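Local coordinates for protein fumarylacetoacetate hydrolase (Burkholderia xenovorans, PDB 5TI1) that probably hydrolyses fumarylacetoacetate to fumarate and acetoacetate, the last step of phenylalanine and tyrosine breakdown, with a bound magnesium ion, at residues Arg201-Leu209 against Val216-Asp224. Sequence-based numbering, arbitrary orientation.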
loop_
_atom_site.group_PDB
_atom_site.type_symbol
_atom_site.label_atom_id
_atom_site.label_comp_id
_atom_site.label_asym_id
_atom_site.label_seq_id
_atom_site.Cartn_x
_atom_site.Cartn_y
_atom_site.Cartn_z
ATOM N N ARG B 201 -18.901 6.515 -3.573
ATOM C CA ARG B 201 -20.061 6.292 -2.731
ATOM C C ARG B 201 -19.772 6.797 -1.332
ATOM O O ARG B 201 -18.717 6.486 -0.758
ATOM C CB ARG B 201 -20.462 4.823 -2.681
ATOM C CG ARG B 201 -21.782 4.683 -1.924
ATOM C CD ARG B 201 -22.442 3.346 -2.084
ATOM N NE ARG B 201 -22.715 2.967 -3.472
ATOM C CZ ARG B 201 -23.820 3.270 -4.154
ATOM N NH1 ARG B 201 -24.783 4.004 -3.603
ATOM N NH2 ARG B 201 -23.950 2.849 -5.403
ATOM N N ARG B 202 -20.701 7.590 -0.797
ATOM C CA ARG B 202 -20.603 8.067 0.569
ATOM C C ARG B 202 -20.431 6.870 1.498
ATOM O O ARG B 202 -21.260 5.946 1.466
ATOM C CB ARG B 202 -21.842 8.869 0.966
ATOM C CG ARG B 202 -21.858 9.345 2.428
ATOM C CD ARG B 202 -23.147 10.127 2.752
ATOM N NE ARG B 202 -23.339 11.265 1.854
ATOM C CZ ARG B 202 -22.801 12.467 2.043
ATOM N NH1 ARG B 202 -22.047 12.696 3.112
ATOM N NH2 ARG B 202 -23.014 13.447 1.161
ATOM N N PRO B 203 -19.374 6.829 2.300
ATOM C CA PRO B 203 -19.156 5.675 3.180
ATOM C C PRO B 203 -20.071 5.686 4.393
ATOM O O PRO B 203 -20.402 6.740 4.938
ATOM C CB PRO B 203 -17.688 5.831 3.600
ATOM C CG PRO B 203 -17.410 7.326 3.470
ATOM C CD PRO B 203 -18.228 7.761 2.285
ATOM N N ASN B 204 -20.500 4.495 4.801
ATOM C CA ASN B 204 -20.968 4.292 6.159
ATOM C C ASN B 204 -19.776 3.962 7.053
ATOM O O ASN B 204 -18.717 3.563 6.576
ATOM C CB ASN B 204 -21.994 3.165 6.226
ATOM C CG ASN B 204 -23.263 3.489 5.467
ATOM O OD1 ASN B 204 -23.853 4.550 5.643
ATOM N ND2 ASN B 204 -23.673 2.583 4.599
ATOM N N GLY B 205 -19.959 4.132 8.356
ATOM C CA GLY B 205 -18.893 3.807 9.290
ATOM C C GLY B 205 -19.310 4.139 10.703
ATOM O O GLY B 205 -20.460 4.500 10.959
ATOM N N GLN B 206 -18.356 4.016 11.623
ATOM C CA GLN B 206 -18.602 4.362 13.017
ATOM C C GLN B 206 -18.471 5.866 13.207
ATOM O O GLN B 206 -17.474 6.469 12.798
ATOM C CB GLN B 206 -17.630 3.629 13.946
ATOM C CG GLN B 206 -17.739 2.113 13.900
ATOM C CD GLN B 206 -17.171 1.438 15.141
ATOM O OE1 GLN B 206 -17.034 2.060 16.200
ATOM N NE2 GLN B 206 -16.841 0.152 15.014
ATOM N N LEU B 207 -19.478 6.465 13.832
ATOM C CA LEU B 207 -19.525 7.891 14.104
ATOM C C LEU B 207 -19.660 8.089 15.606
ATOM O O LEU B 207 -20.437 7.387 16.263
ATOM C CB LEU B 207 -20.707 8.557 13.378
ATOM C CG LEU B 207 -20.904 8.221 11.898
ATOM C CD1 LEU B 207 -22.235 8.786 11.363
ATOM C CD2 LEU B 207 -19.717 8.743 11.100
ATOM N N LYS B 208 -18.907 9.038 16.152
ATOM C CA LYS B 208 -18.958 9.345 17.580
ATOM C C LYS B 208 -19.677 10.677 17.734
ATOM O O LYS B 208 -19.118 11.738 17.433
ATOM C CB LYS B 208 -17.560 9.378 18.195
ATOM C CG LYS B 208 -17.520 9.785 19.671
ATOM C CD LYS B 208 -18.125 8.723 20.589
ATOM C CE LYS B 208 -18.033 9.133 22.063
ATOM N NZ LYS B 208 -18.749 10.421 22.360
ATOM N N LEU B 209 -20.936 10.611 18.186
ATOM C CA LEU B 209 -21.735 11.805 18.379
ATOM C C LEU B 209 -21.452 12.412 19.751
ATOM O O LEU B 209 -21.137 11.692 20.702
ATOM C CB LEU B 209 -23.220 11.480 18.241
ATOM C CG LEU B 209 -23.572 10.846 16.891
ATOM C CD1 LEU B 209 -25.032 10.430 16.856
ATOM C CD2 LEU B 209 -23.244 11.787 15.735
ATOM N N VAL B 216 -22.030 5.159 16.964
ATOM C CA VAL B 216 -23.118 4.654 16.144
ATOM C C VAL B 216 -22.559 4.274 14.780
ATOM O O VAL B 216 -21.456 4.674 14.393
ATOM C CB VAL B 216 -24.255 5.681 15.986
ATOM C CG1 VAL B 216 -24.902 5.971 17.330
ATOM C CG2 VAL B 216 -23.719 6.955 15.351
ATOM N N PHE B 217 -23.341 3.481 14.057
ATOM C CA PHE B 217 -23.074 3.135 12.668
ATOM C C PHE B 217 -24.001 3.956 11.779
ATOM O O PHE B 217 -25.212 3.938 11.978
ATOM C CB PHE B 217 -23.308 1.640 12.444
ATOM C CG PHE B 217 -23.019 1.182 11.043
ATOM C CD1 PHE B 217 -21.728 0.886 10.655
ATOM C CD2 PHE B 217 -24.037 1.041 10.122
ATOM C CE1 PHE B 217 -21.455 0.459 9.380
ATOM C CE2 PHE B 217 -23.767 0.615 8.840
ATOM C CZ PHE B 217 -22.469 0.321 8.477
ATOM N N GLY B 218 -23.443 4.674 10.811
ATOM C CA GLY B 218 -24.316 5.476 9.969
ATOM C C GLY B 218 -23.564 6.127 8.829
ATOM O O GLY B 218 -22.344 6.005 8.702
ATOM N N ALA B 219 -24.320 6.832 7.991
ATOM C CA ALA B 219 -23.724 7.499 6.842
ATOM C C ALA B 219 -22.852 8.657 7.301
ATOM O O ALA B 219 -23.255 9.458 8.151
ATOM C CB ALA B 219 -24.805 7.997 5.885
ATOM N N CYS B 220 -21.641 8.722 6.751
ATOM C CA CYS B 220 -20.756 9.866 6.948
ATOM C C CYS B 220 -21.486 11.192 6.733
ATOM O O CYS B 220 -22.182 11.377 5.732
ATOM C CB CYS B 220 -19.586 9.738 5.973
ATOM S SG CYS B 220 -18.761 11.252 5.625
ATOM N N ARG B 221 -21.335 12.113 7.686
ATOM C CA ARG B 221 -21.944 13.436 7.603
ATOM C C ARG B 221 -20.953 14.551 7.283
ATOM O O ARG B 221 -21.365 15.709 7.180
ATOM C CB ARG B 221 -22.668 13.784 8.914
ATOM C CG ARG B 221 -23.842 12.876 9.263
ATOM C CD ARG B 221 -24.340 13.155 10.671
ATOM N NE ARG B 221 -25.191 12.081 11.175
ATOM C CZ ARG B 221 -25.723 12.046 12.394
ATOM N NH1 ARG B 221 -25.499 13.034 13.253
ATOM N NH2 ARG B 221 -26.483 11.020 12.756
ATOM N N LYS B 222 -19.661 14.248 7.136
ATOM C CA LYS B 222 -18.643 15.264 6.860
ATOM C C LYS B 222 -17.727 14.747 5.747
ATOM O O LYS B 222 -16.534 14.504 5.946
ATOM C CB LYS B 222 -17.853 15.615 8.115
ATOM C CG LYS B 222 -18.645 16.398 9.136
ATOM C CD LYS B 222 -17.713 17.048 10.146
ATOM C CE LYS B 222 -18.481 17.845 11.172
ATOM N NZ LYS B 222 -17.528 18.488 12.103
ATOM N N LEU B 223 -18.304 14.581 4.564
ATOM C CA LEU B 223 -17.558 14.135 3.400
ATOM C C LEU B 223 -16.859 15.321 2.749
ATOM O O LEU B 223 -17.493 16.340 2.440
ATOM C CB LEU B 223 -18.502 13.456 2.412
ATOM C CG LEU B 223 -17.870 12.854 1.168
ATOM C CD1 LEU B 223 -16.870 11.733 1.567
ATOM C CD2 LEU B 223 -18.968 12.359 0.248
ATOM N N ASP B 224 -15.553 15.192 2.535
ATOM C CA ASP B 224 -14.756 16.331 2.115
ATOM C C ASP B 224 -13.791 15.901 1.017
ATOM O O ASP B 224 -13.499 14.713 0.841
ATOM C CB ASP B 224 -14.003 16.936 3.315
ATOM C CG ASP B 224 -13.554 18.371 3.072
ATOM O OD1 ASP B 224 -13.788 18.895 1.963
ATOM O OD2 ASP B 224 -12.972 18.980 3.995
HETATM O O HOH W 1 -21.005 15.440 3.780
#
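The guanidinium of Arg202 carries Leu223 CD2 over one face, offset toward the rim, and a water in plane at its edge that also accepts from Leu223 N. Near that edge Arg202 NH1 reaches Cys220 O at 2.9 Å, a bent bond (144° at the hydrogen) with the donor 39° above the carbonyl plane. The chain is extended through chi2 and then bends at chi3 (-56°), which brings NH1 to this carbonyl, while Asp413 takes Arg202 NE in a salt bridge and Ile411 O accepts from Arg202 NH2, so all three nitrogens are gripped. The Phe217 ring has Asn204 CB and Gly205 O oblique to it, with CZ 3.7 Å from Asn204 CB, and it also meets the ring of Tyr313 of the second subunit. On the other side of the hairpin, Leu207 CD1 comes within 3.4 Å of Ala219 O; Val216 CG2 touches both Leu207 CB and Leu209 CD1, the latter 4.0 Å away. Leu209 CD2 rests 3.6 Å from Arg221 NH1. Backbone bonds pair Gly205 with Gly218 and Leu207 with Val216 in both directions, and Cys220 N donates to Pro203 O. This is an antiparallel beta hairpin of the FAH-family C-terminal region, with Asn204, Gln206 and Phe217 at the subunit interface.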